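Local coordinates for spike protein S1 (Bat coronavirus HKU9, PDB 5GYQ), which probably attaches the virion to the host cell through its receptor-binding domain, the S1 C-terminal domain of the spike, and so starts infection, at residues V20-Y25 against D67-N72; L89-L94 against A114-F119; D96-C101 against L151-L156; N108-Y113 against F145-G150. All coordinates share one frame; numbering follows the deposited sequence.

Contact 1 of 4, residues V20-Y25 against D67-N72; sequences VVWRRY and DVMRIN. With NAG (2-acetamido-2-deoxy-beta-D-glucopyranose), chain B.
Asp67 OD1 takes the NE of Arg24 at 2.8 Å, and NH2 of the same arginine meets Asp67 OD2 at 2.9 Å, a side-on grip. Both bonds are nearly straight, with 176° at the NE hydrogen, and both arrive on the syn sides of the carboxylate, whose plane is turned only 20° from that of the guanidinium. Arg24 and Asp67 are directly opposed as a non-hydrogen-bonded antiparallel pair; their side chains leave the same face of the sheet and run side by side. A bend at chi3 (-67°) turns the end of the arginine back toward the acid. OD2 also has the hydroxyl of Tyr92 as a partner, suspiciously close; the arginine would probably favour the ionised acid.

Trp22 lies beside this pair. Its CZ3 comes to 3.4 Å from Asp67 OD1, and its CH2 sits over one face of the Arg24 guanidinium. At the root of the tryptophan side chain, CB packs on Met69 CB at 3.8 Å, and Met69 SD makes an oblique Met-aromatic contact with the five-membered ring.

These residues join edge strand 23-27 to strand 63-71 in the antiparallel sheet at the core of the S1 C-terminal domain. In the hydrogen-bonded pair, Arg23 N donates to Val68 O at 3.0 Å and Val68 N to Arg23 O at 2.9 Å. On their face of the sheet Val68 CG2 reaches the Tyr25 ring obliquely, and Val12 of helix 10-14 also packs there. Farther along, Asn72 ND2 carries the N-linked sugar, while its OD1 caps helix 73-81 by accepting from His75 N.

Contact 2 of 4, residues L89-L94 against A114-F119; sequences LYNYAL and AVANRF
Val115 meets the turn that follows helix 86-90 through one methyl, CG1, which touches Asn91 ND2 at 3.2 Å as the two side chains cross at about a right angle. The valine also borders the glycan pocket, where its side chain touches a bound sugar.

Ala116 is held by its backbone. Its N donates to Asn91 OD1 at 2.8 Å, and its O accepts from Asn91 ND2 at 2.9 Å, so one carboxamide bonds both polar atoms of the same residue. Each bond falls on a lone pair in the carbonyl plane. With chi1 at -62°, CG lies opposite the carbonyl carbon of Asn91, directing the amide at the loop. Ala116 CB packs against Tyr90 CB, 3.9 Å away, and Phe132 and Val136 of helix 130-139 also touch this methyl.

From Asn117 to Arg118 the chain passes flat over the Tyr90 ring: the Arg118 N stands 3.5 Å above the ring centre, and the Asn117 C lies nearer the rim. Leu89 CB covers the opposite face. A water donates to Asn117 O and makes a weak bond with Tyr90 OH. Phe119 comes last, with its carbonyl at the ring edge, in plane.

A loop without regular structure is thus anchored by a side-chain carboxamide that serves as both acceptor and donor to one backbone residue. Asn91 ND2 also donates to Thr86 O, which ties the amide back to the preceding helix and probably fixes its rotation.

Contact 3 of 4, residues D96-C101 against L151-L156; sequences DNFYGC and LAVITL
Tyr99 lays its ring across Leu156, whose CB sits 24° off the ring normal and 4.0 Å from the ring centroid, a CH-pi contact offset toward the rim at CE2. The side chains cross at about a right angle. Chi1 of 169° extends the tyrosine away from its own backbone N and brings the ring over the leucine, while Tyr61 packs on both.

Phe98 approaches farther back along the strand. Its CZ presses on Val153 CG1 at 3.6 Å, and its CE1 edge meets Thr155 OG1 in the plane of the ring at 3.3 Å.

The backbones pair as well. Leu156 N donates to Tyr99 O at 2.9 Å, and Cys101 and Ile154 exchange two bonds of 2.7 Å, N to O in both directions. This is where strand 100-111 starts alongside strand 146-157, two neighbours in the central antiparallel sheet of the domain. Gly100 opposes Thr155 in a non-hydrogen-bonded pair; it adopts backbone angles (phi 151°) that are open to glycine, and its CA approaches Ile154 O at 3.1 Å in a CA-H...O contact. Cys101 faces the same way as Ile154 and forms a disulfide with Cys48 on the edge strand 43-49.

The chemistry is that of a buried sheet: backbone bonds pair the strands, aromatic and aliphatic groups pack on them, and a covalent sulfur bridge locks this strand to its outer neighbour.

Contact 4 of 4, residues N108-Y113 against F145-G150; sequences NSTAPY and FSYVYG. With NAG (2-acetamido-2-deoxy-beta-D-glucopyranose), chain B.
Backbone hydrogen bonds link Ala111 and Ser146 in both directions, N to O, at 2.9 Å each. Val148 N reaches Ser109 O through a bent bond (135° at the hydrogen). Between these, Thr110 and Tyr147 form a close non-hydrogen-bonded pair, their CA atoms 3.8 Å apart, and Thr110 CA adds a CA-H...O contact to Ser146 O. At the far end a water bridges the strands, accepting from Asn108 N and donating to Val148 O.

Apolar contacts flank this ladder. Pro112 CD stands over the centre of the Phe145 ring, 3.5 Å from the centroid and only 6° off its normal, a CH-pi contact in which the two side chains run side by side. Thr110 CG2 meets the edge of the Tyr147 ring. Tyr113, its CG swung opposite the backbone N (chi1 -174°), spans the pair: CD2 touches Ser146 CB at 3.7 Å and CD1 touches Val148 CG2 at the same distance.

Polar ends turn to the sugar site. Tyr113 OH bonds to His75 ND1 and Asn72 N, and Ser146 OG to Asn72 ND2, while the sugar O5 lies at the Tyr113 ring edge, 3.5 Å from CE2. In the central antiparallel sheet, strand 100-111 thus ends and strand 146-157 begins beside the glycan pocket, where Tyr113 and Ser146 brace the glycosylated asparagine.

Contacts 1, 3 and 4 belong to one antiparallel sheet. Contacts 3 and 4, with centres about 23 Å apart, use the same two strands, contact 4 nested inside the loop that contact 3 closes; contact 1 joins edge strand 23-27 to strand 63-71, the neighbour of 146-157. Contact 3 is the most buried, relying on backbone bonds and ring packing, whereas contacts 1, 2 and 4 are partly buried: contact 1 combines a salt bridge with an indole, and contact 4 borders the sugar. Contact 2 lies off the sheet, where side-chain amide bonds replace strand pairing; Tyr92 from its first segment meets Asp67 of contact 1 and Val153 of contact 3. Contacts 1, 2 and 4 all supply glycan-pocket residues.

Contact 1 of 4, residues V20-Y25 against D67-N72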
# COMPACT_ATOMS: atom_id res chain seq x y z
N VAL A 20 -6.21 -8.36 -4.50
CA VAL A 20 -7.66 -8.46 -4.41
C VAL A 20 -8.11 -8.31 -2.95
O VAL A 20 -9.21 -7.84 -2.68
CB VAL A 20 -8.19 -9.78 -5.01
CG1 VAL A 20 -7.72 -10.99 -4.20
CG2 VAL A 20 -9.71 -9.76 -5.11
N VAL A 21 -7.24 -8.67 -2.00
CA VAL A 21 -7.54 -8.48 -0.58
C VAL A 21 -6.49 -7.62 0.13
O VAL A 21 -6.01 -7.99 1.21
CB VAL A 21 -7.68 -9.83 0.16
CG1 VAL A 21 -9.01 -10.47 -0.16
CG2 VAL A 21 -6.53 -10.77 -0.18
N TRP A 22 -6.14 -6.49 -0.47
CA TRP A 22 -5.17 -5.56 0.11
C TRP A 22 -5.59 -5.11 1.51
O TRP A 22 -6.79 -5.03 1.80
CB TRP A 22 -4.97 -4.34 -0.79
CG TRP A 22 -6.21 -3.51 -1.02
CD1 TRP A 22 -7.14 -3.69 -2.00
CD2 TRP A 22 -6.64 -2.37 -0.26
NE1 TRP A 22 -8.13 -2.73 -1.91
CE2 TRP A 22 -7.84 -1.91 -0.84
CE3 TRP A 22 -6.13 -1.69 0.85
CZ2 TRP A 22 -8.54 -0.81 -0.35
CZ3 TRP A 22 -6.83 -0.59 1.33
CH2 TRP A 22 -8.02 -0.16 0.73
N ARG A 23 -4.62 -4.81 2.37
CA ARG A 23 -4.96 -4.46 3.75
C ARG A 23 -4.63 -3.02 4.11
O ARG A 23 -3.63 -2.48 3.69
CB ARG A 23 -4.26 -5.42 4.72
CG ARG A 23 -5.03 -6.71 4.95
CD ARG A 23 -4.09 -7.89 5.09
NE ARG A 23 -4.38 -8.70 6.27
CZ ARG A 23 -3.92 -9.93 6.45
NH1 ARG A 23 -3.16 -10.50 5.52
NH2 ARG A 23 -4.23 -10.61 7.55
N ARG A 24 -5.50 -2.42 4.92
CA ARG A 24 -5.31 -1.03 5.34
C ARG A 24 -5.03 -0.92 6.83
O ARG A 24 -5.64 -1.62 7.64
CB ARG A 24 -6.55 -0.20 4.98
CG ARG A 24 -6.60 1.18 5.63
CD ARG A 24 -7.54 2.10 4.88
NE ARG A 24 -7.03 2.41 3.55
CZ ARG A 24 -7.68 3.14 2.65
NH1 ARG A 24 -8.88 3.64 2.92
NH2 ARG A 24 -7.13 3.37 1.46
N TYR A 25 -4.09 -0.05 7.18
CA TYR A 25 -3.80 0.26 8.58
C TYR A 25 -3.84 1.76 8.78
O TYR A 25 -3.15 2.51 8.09
CB TYR A 25 -2.44 -0.31 8.99
CG TYR A 25 -2.31 -1.80 8.75
CD1 TYR A 25 -2.65 -2.71 9.74
CD2 TYR A 25 -1.86 -2.29 7.53
CE1 TYR A 25 -2.55 -4.07 9.52
CE2 TYR A 25 -1.76 -3.65 7.30
CZ TYR A 25 -2.10 -4.53 8.30
OH TYR A 25 -1.99 -5.88 8.07
N ASP A 67 -1.51 1.19 3.05
CA ASP A 67 -2.15 0.12 2.31
C ASP A 67 -1.10 -0.86 1.80
O ASP A 67 -0.17 -0.47 1.11
CB ASP A 67 -2.97 0.68 1.15
CG ASP A 67 -4.04 1.64 1.61
OD1 ASP A 67 -4.51 1.50 2.76
OD2 ASP A 67 -4.41 2.54 0.83
N VAL A 68 -1.25 -2.13 2.14
CA VAL A 68 -0.22 -3.10 1.82
C VAL A 68 -0.77 -4.23 0.95
O VAL A 68 -1.86 -4.77 1.21
CB VAL A 68 0.40 -3.68 3.10
CG1 VAL A 68 1.47 -4.70 2.76
CG2 VAL A 68 0.98 -2.56 3.95
N MET A 69 0.00 -4.57 -0.08
CA MET A 69 -0.36 -5.67 -0.98
C MET A 69 0.85 -6.09 -1.79
O MET A 69 1.94 -5.54 -1.62
CB MET A 69 -1.49 -5.25 -1.92
CG MET A 69 -1.07 -4.21 -2.96
SD MET A 69 -2.33 -2.95 -3.24
CE MET A 69 -2.10 -1.93 -1.79
N ARG A 70 0.67 -7.07 -2.67
CA ARG A 70 1.73 -7.44 -3.60
C ARG A 70 1.34 -7.00 -5.01
O ARG A 70 0.15 -6.81 -5.30
CB ARG A 70 2.00 -8.94 -3.55
CG ARG A 70 0.82 -9.83 -3.89
CD ARG A 70 1.19 -11.30 -3.70
NE ARG A 70 1.68 -11.55 -2.35
CZ ARG A 70 2.67 -12.39 -2.05
NH1 ARG A 70 3.28 -13.07 -3.02
NH2 ARG A 70 3.05 -12.55 -0.79
N ILE A 71 2.33 -6.85 -5.88
CA ILE A 71 2.09 -6.26 -7.20
C ILE A 71 3.22 -6.64 -8.15
O ILE A 71 4.38 -6.65 -7.76
CB ILE A 71 1.95 -4.71 -7.09
CG1 ILE A 71 1.50 -4.08 -8.40
CG2 ILE A 71 3.24 -4.08 -6.58
CD1 ILE A 71 1.19 -2.59 -8.27
N ASN A 72 2.90 -6.98 -9.40
CA ASN A 72 3.99 -7.32 -10.32
C ASN A 72 4.39 -6.12 -11.17
O ASN A 72 3.76 -5.06 -11.08
CB ASN A 72 3.63 -8.56 -11.18
CG ASN A 72 2.64 -8.28 -12.31
OD1 ASN A 72 2.20 -7.15 -12.54
ND2 ASN A 72 2.30 -9.35 -13.04
C1 NAG B . 1.40 -9.33 -14.16
C2 NAG B . 2.07 -9.80 -15.43
C3 NAG B . 1.13 -9.58 -16.61
C4 NAG B . -0.21 -10.25 -16.36
C5 NAG B . -0.77 -9.91 -14.97
C6 NAG B . -1.94 -10.78 -14.58
C7 NAG B . 4.52 -9.74 -15.43
C8 NAG B . 5.74 -8.92 -15.70
N2 NAG B . 3.34 -9.14 -15.65
O3 NAG B . 1.75 -10.11 -17.78
O4 NAG B . -1.19 -9.79 -17.28
O5 NAG B . 0.22 -10.08 -13.94
O6 NAG B . -2.49 -10.39 -13.33
O7 NAG B . 4.58 -10.90 -15.02

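Contact 2 of 4, residues L89-L94 against A114-F119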
# COMPACT_ATOMS: atom_id res chain seq x y z
N LEU A 89 -8.34 -1.20 -11.92
CA LEU A 89 -9.76 -1.21 -12.22
C LEU A 89 -10.53 -2.14 -11.29
O LEU A 89 -11.69 -1.88 -10.97
CB LEU A 89 -10.00 -1.62 -13.67
CG LEU A 89 -9.60 -0.61 -14.75
CD1 LEU A 89 -9.84 -1.19 -16.13
CD2 LEU A 89 -10.35 0.70 -14.57
N TYR A 90 -9.88 -3.22 -10.84
CA TYR A 90 -10.62 -4.25 -10.12
C TYR A 90 -10.06 -4.65 -8.75
O TYR A 90 -10.64 -5.50 -8.08
CB TYR A 90 -10.72 -5.51 -10.99
CG TYR A 90 -11.24 -5.25 -12.39
CD1 TYR A 90 -12.56 -4.90 -12.61
CD2 TYR A 90 -10.40 -5.38 -13.49
CE1 TYR A 90 -13.04 -4.67 -13.88
CE2 TYR A 90 -10.87 -5.16 -14.77
CZ TYR A 90 -12.19 -4.80 -14.96
OH TYR A 90 -12.66 -4.58 -16.23
N ASN A 91 -8.96 -4.04 -8.32
CA ASN A 91 -8.32 -4.49 -7.08
C ASN A 91 -7.95 -3.36 -6.11
O ASN A 91 -8.45 -3.33 -4.99
CB ASN A 91 -7.07 -5.30 -7.41
CG ASN A 91 -7.39 -6.56 -8.19
OD1 ASN A 91 -7.58 -7.63 -7.62
ND2 ASN A 91 -7.49 -6.42 -9.51
N TYR A 92 -7.07 -2.47 -6.55
CA TYR A 92 -6.69 -1.32 -5.73
C TYR A 92 -6.45 -0.10 -6.60
O TYR A 92 -5.70 -0.16 -7.58
CB TYR A 92 -5.44 -1.62 -4.90
CG TYR A 92 -5.03 -0.48 -3.99
CD1 TYR A 92 -5.50 -0.41 -2.69
CD2 TYR A 92 -4.19 0.53 -4.44
CE1 TYR A 92 -5.15 0.64 -1.86
CE2 TYR A 92 -3.83 1.58 -3.62
CZ TYR A 92 -4.31 1.63 -2.33
OH TYR A 92 -3.95 2.67 -1.51
N ALA A 93 -7.07 1.02 -6.24
CA ALA A 93 -6.94 2.26 -7.00
C ALA A 93 -6.59 3.44 -6.11
O ALA A 93 -7.16 3.61 -5.03
CB ALA A 93 -8.22 2.54 -7.77
N LEU A 94 -5.64 4.26 -6.56
CA LEU A 94 -5.27 5.47 -5.84
C LEU A 94 -6.46 6.44 -5.77
O LEU A 94 -7.26 6.51 -6.70
CB LEU A 94 -4.09 6.16 -6.52
CG LEU A 94 -2.76 5.42 -6.45
CD1 LEU A 94 -1.70 6.18 -7.23
CD2 LEU A 94 -2.33 5.25 -5.00
N ALA A 114 -3.02 -13.24 -7.23
CA ALA A 114 -4.48 -13.22 -7.31
C ALA A 114 -5.00 -11.82 -7.63
O ALA A 114 -5.08 -10.96 -6.75
CB ALA A 114 -5.09 -13.72 -6.01
N VAL A 115 -5.36 -11.62 -8.89
CA VAL A 115 -5.80 -10.31 -9.37
C VAL A 115 -7.18 -10.41 -10.01
O VAL A 115 -7.36 -11.17 -10.96
CB VAL A 115 -4.81 -9.72 -10.38
CG1 VAL A 115 -5.29 -8.37 -10.89
CG2 VAL A 115 -3.43 -9.61 -9.76
N ALA A 116 -8.14 -9.66 -9.49
CA ALA A 116 -9.48 -9.64 -10.07
C ALA A 116 -9.44 -8.97 -11.44
O ALA A 116 -8.72 -8.00 -11.63
CB ALA A 116 -10.46 -8.92 -9.15
N ASN A 117 -10.21 -9.50 -12.38
CA ASN A 117 -10.23 -8.93 -13.73
C ASN A 117 -11.66 -8.65 -14.21
O ASN A 117 -11.91 -8.55 -15.41
CB ASN A 117 -9.50 -9.84 -14.71
CG ASN A 117 -10.30 -11.07 -15.09
OD1 ASN A 117 -11.03 -11.63 -14.27
ND2 ASN A 117 -10.16 -11.49 -16.34
N ARG A 118 -12.57 -8.51 -13.26
CA ARG A 118 -13.96 -8.14 -13.55
C ARG A 118 -14.58 -7.52 -12.30
O ARG A 118 -14.01 -7.62 -11.21
CB ARG A 118 -14.77 -9.36 -14.01
CG ARG A 118 -14.78 -10.50 -13.01
CD ARG A 118 -15.10 -11.83 -13.67
NE ARG A 118 -16.53 -12.06 -13.81
CZ ARG A 118 -17.18 -13.11 -13.30
NH1 ARG A 118 -16.52 -14.03 -12.62
NH2 ARG A 118 -18.48 -13.23 -13.48
N PHE A 119 -15.73 -6.88 -12.48
CA PHE A 119 -16.46 -6.19 -11.40
C PHE A 119 -15.68 -4.99 -10.87
O PHE A 119 -14.97 -5.10 -9.87
CB PHE A 119 -16.80 -7.15 -10.26
CG PHE A 119 -17.62 -8.35 -10.68
CD1 PHE A 119 -18.84 -8.18 -11.32
CD2 PHE A 119 -17.17 -9.63 -10.43
CE1 PHE A 119 -19.59 -9.27 -11.71
CE2 PHE A 119 -17.92 -10.73 -10.82
CZ PHE A 119 -19.13 -10.55 -11.46
O HOH W 1 -13.61 -7.69 -17.34

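Contact 3 of 4, residues D96-C101 against L151-L156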
# COMPACT_ATOMS: atom_id res chain seq x y z
N ASP A 96 -8.36 10.21 -5.65
CA ASP A 96 -8.17 11.46 -6.38
C ASP A 96 -7.26 12.39 -5.59
O ASP A 96 -7.35 12.44 -4.36
CB ASP A 96 -9.51 12.13 -6.68
CG ASP A 96 -10.45 11.24 -7.47
OD1 ASP A 96 -11.61 11.09 -7.05
OD2 ASP A 96 -10.02 10.69 -8.51
N ASN A 97 -6.40 13.12 -6.29
CA ASN A 97 -5.44 14.03 -5.66
C ASN A 97 -4.64 13.37 -4.55
O ASN A 97 -4.64 13.83 -3.40
CB ASN A 97 -6.16 15.27 -5.12
CG ASN A 97 -6.57 16.23 -6.22
OD1 ASN A 97 -5.90 16.32 -7.26
ND2 ASN A 97 -7.66 16.95 -6.01
N PHE A 98 -3.97 12.28 -4.89
CA PHE A 98 -3.21 11.50 -3.93
C PHE A 98 -2.03 12.29 -3.37
O PHE A 98 -1.19 12.77 -4.12
CB PHE A 98 -2.72 10.20 -4.56
CG PHE A 98 -1.89 9.35 -3.65
CD1 PHE A 98 -2.44 8.79 -2.51
CD2 PHE A 98 -0.56 9.09 -3.94
CE1 PHE A 98 -1.68 8.00 -1.66
CE2 PHE A 98 0.21 8.31 -3.10
CZ PHE A 98 -0.35 7.77 -1.96
N TYR A 99 -2.00 12.42 -2.05
CA TYR A 99 -0.88 13.02 -1.34
C TYR A 99 -0.23 11.93 -0.49
O TYR A 99 -0.86 11.41 0.44
CB TYR A 99 -1.34 14.20 -0.49
CG TYR A 99 -0.31 14.74 0.49
CD1 TYR A 99 1.01 14.93 0.12
CD2 TYR A 99 -0.68 15.08 1.79
CE1 TYR A 99 1.94 15.43 1.01
CE2 TYR A 99 0.25 15.57 2.69
CZ TYR A 99 1.56 15.75 2.30
OH TYR A 99 2.48 16.24 3.19
N GLY A 100 1.01 11.58 -0.81
CA GLY A 100 1.67 10.50 -0.11
C GLY A 100 2.70 9.78 -0.96
O GLY A 100 3.27 10.37 -1.87
N CYS A 101 2.93 8.50 -0.69
CA CYS A 101 3.99 7.77 -1.39
C CYS A 101 3.65 6.33 -1.76
O CYS A 101 2.93 5.63 -1.04
CB CYS A 101 5.26 7.77 -0.54
SG CYS A 101 6.03 9.39 -0.38
N LEU A 151 4.21 -3.85 -1.88
CA LEU A 151 3.78 -2.48 -2.11
C LEU A 151 3.10 -1.90 -0.88
O LEU A 151 2.11 -2.46 -0.38
CB LEU A 151 2.83 -2.38 -3.30
CG LEU A 151 2.30 -0.97 -3.57
CD1 LEU A 151 3.41 -0.06 -4.05
CD2 LEU A 151 1.15 -0.98 -4.56
N ALA A 152 3.67 -0.80 -0.40
CA ALA A 152 3.07 -0.01 0.66
C ALA A 152 2.70 1.36 0.11
O ALA A 152 3.56 2.12 -0.33
CB ALA A 152 4.03 0.12 1.84
N VAL A 153 1.40 1.65 0.11
CA VAL A 153 0.89 2.95 -0.29
C VAL A 153 0.68 3.78 0.96
O VAL A 153 -0.17 3.47 1.80
CB VAL A 153 -0.43 2.84 -1.06
CG1 VAL A 153 -0.92 4.22 -1.48
CG2 VAL A 153 -0.26 1.94 -2.27
N ILE A 154 1.48 4.84 1.10
CA ILE A 154 1.41 5.70 2.26
C ILE A 154 0.62 6.95 1.92
O ILE A 154 1.08 7.79 1.16
CB ILE A 154 2.82 6.07 2.76
CG1 ILE A 154 3.66 4.81 2.93
CG2 ILE A 154 2.73 6.85 4.07
CD1 ILE A 154 5.10 5.08 3.32
N THR A 155 -0.59 7.06 2.47
CA THR A 155 -1.42 8.24 2.29
C THR A 155 -1.23 9.20 3.46
O THR A 155 -1.35 8.82 4.61
CB THR A 155 -2.92 7.88 2.19
OG1 THR A 155 -3.11 6.94 1.14
CG2 THR A 155 -3.75 9.13 1.92
N LEU A 156 -0.94 10.46 3.14
CA LEU A 156 -0.67 11.45 4.17
C LEU A 156 -1.78 12.48 4.27
O LEU A 156 -2.39 12.85 3.26
CB LEU A 156 0.66 12.15 3.88
CG LEU A 156 1.86 11.23 3.71
CD1 LEU A 156 3.04 12.01 3.17
CD2 LEU A 156 2.21 10.57 5.03

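Contact 4 of 4, residues N108-Y113 against F145-G150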
# COMPACT_ATOMS: atom_id res chain seq x y z
N ASN A 108 11.53 -11.03 -3.60
CA ASN A 108 12.26 -12.15 -4.20
C ASN A 108 11.38 -13.39 -4.30
O ASN A 108 11.80 -14.49 -3.97
CB ASN A 108 13.52 -12.46 -3.40
CG ASN A 108 14.28 -11.21 -3.00
OD1 ASN A 108 14.66 -11.05 -1.84
ND2 ASN A 108 14.50 -10.32 -3.96
N SER A 109 10.15 -13.19 -4.77
CA SER A 109 9.18 -14.27 -4.81
C SER A 109 8.34 -14.25 -6.08
O SER A 109 7.71 -13.24 -6.40
CB SER A 109 8.26 -14.19 -3.58
OG SER A 109 7.21 -15.14 -3.66
N THR A 110 8.33 -15.37 -6.79
CA THR A 110 7.39 -15.58 -7.88
C THR A 110 6.36 -16.60 -7.41
O THR A 110 6.70 -17.75 -7.13
CB THR A 110 8.07 -16.06 -9.18
OG1 THR A 110 7.93 -17.48 -9.30
CG2 THR A 110 9.54 -15.68 -9.19
N ALA A 111 5.10 -16.18 -7.33
CA ALA A 111 4.09 -16.97 -6.65
C ALA A 111 2.72 -16.78 -7.29
O ALA A 111 2.58 -15.98 -8.22
CB ALA A 111 4.05 -16.59 -5.16
N PRO A 112 1.70 -17.53 -6.82
CA PRO A 112 0.33 -17.20 -7.20
C PRO A 112 0.03 -15.72 -7.01
O PRO A 112 0.32 -15.15 -5.96
CB PRO A 112 -0.51 -18.06 -6.26
CG PRO A 112 0.32 -19.28 -6.07
CD PRO A 112 1.76 -18.83 -6.12
N TYR A 113 -0.54 -15.11 -8.05
CA TYR A 113 -0.79 -13.68 -8.07
C TYR A 113 -2.28 -13.48 -8.31
O TYR A 113 -2.75 -13.57 -9.45
CB TYR A 113 0.06 -13.02 -9.16
CG TYR A 113 0.02 -11.51 -9.23
CD1 TYR A 113 0.04 -10.74 -8.07
CD2 TYR A 113 -0.01 -10.86 -10.45
CE1 TYR A 113 0.02 -9.35 -8.14
CE2 TYR A 113 -0.03 -9.48 -10.53
CZ TYR A 113 -0.02 -8.73 -9.37
OH TYR A 113 -0.04 -7.36 -9.46
N PHE A 145 2.15 -17.96 -12.49
CA PHE A 145 2.63 -17.27 -11.30
C PHE A 145 3.30 -15.98 -11.76
O PHE A 145 3.70 -15.86 -12.92
CB PHE A 145 3.61 -18.13 -10.50
CG PHE A 145 2.98 -19.33 -9.83
CD1 PHE A 145 3.76 -20.21 -9.10
CD2 PHE A 145 1.62 -19.57 -9.94
CE1 PHE A 145 3.19 -21.31 -8.48
CE2 PHE A 145 1.04 -20.67 -9.32
CZ PHE A 145 1.83 -21.54 -8.60
N SER A 146 3.41 -15.02 -10.86
CA SER A 146 4.10 -13.78 -11.19
C SER A 146 5.23 -13.52 -10.22
O SER A 146 5.10 -13.78 -9.02
CB SER A 146 3.14 -12.59 -11.19
OG SER A 146 2.75 -12.24 -12.51
N TYR A 147 6.34 -13.01 -10.74
CA TYR A 147 7.37 -12.42 -9.90
C TYR A 147 6.77 -11.15 -9.31
O TYR A 147 6.16 -10.36 -10.03
CB TYR A 147 8.65 -12.13 -10.68
CG TYR A 147 9.66 -11.33 -9.89
CD1 TYR A 147 10.42 -11.93 -8.90
CD2 TYR A 147 9.84 -9.98 -10.12
CE1 TYR A 147 11.34 -11.21 -8.17
CE2 TYR A 147 10.76 -9.25 -9.40
CZ TYR A 147 11.51 -9.87 -8.43
OH TYR A 147 12.43 -9.14 -7.70
N VAL A 148 6.95 -10.96 -8.02
CA VAL A 148 6.13 -10.00 -7.30
C VAL A 148 6.92 -9.10 -6.35
O VAL A 148 7.89 -9.54 -5.71
CB VAL A 148 5.01 -10.75 -6.53
CG1 VAL A 148 4.87 -10.26 -5.11
CG2 VAL A 148 3.69 -10.64 -7.28
N TYR A 149 6.52 -7.84 -6.28
CA TYR A 149 7.05 -6.89 -5.33
C TYR A 149 6.05 -6.62 -4.21
O TYR A 149 4.84 -6.76 -4.41
CB TYR A 149 7.41 -5.57 -6.01
CG TYR A 149 8.40 -5.72 -7.14
CD1 TYR A 149 9.74 -5.97 -6.88
CD2 TYR A 149 8.00 -5.59 -8.46
CE1 TYR A 149 10.65 -6.11 -7.91
CE2 TYR A 149 8.90 -5.73 -9.50
CZ TYR A 149 10.22 -5.98 -9.21
OH TYR A 149 11.13 -6.12 -10.24
N GLY A 150 6.56 -6.25 -3.05
CA GLY A 150 5.72 -5.74 -1.99
C GLY A 150 5.39 -4.29 -2.30
O GLY A 150 6.19 -3.58 -2.91
C1 NAG B . 1.40 -9.33 -14.16
C2 NAG B . 2.07 -9.80 -15.43
C3 NAG B . 1.13 -9.58 -16.61
C4 NAG B . -0.21 -10.25 -16.36
C5 NAG B . -0.77 -9.91 -14.97
C6 NAG B . -1.94 -10.78 -14.58
C7 NAG B . 4.52 -9.74 -15.43
C8 NAG B . 5.74 -8.92 -15.70
N2 NAG B . 3.34 -9.14 -15.65
O3 NAG B . 1.75 -10.11 -17.78
O4 NAG B . -1.19 -9.79 -17.28
O5 NAG B . 0.22 -10.08 -13.94
O6 NAG B . -2.49 -10.39 -13.33
O7 NAG B . 4.58 -10.90 -15.02
O HOH W 2 10.63 -8.91 -5.56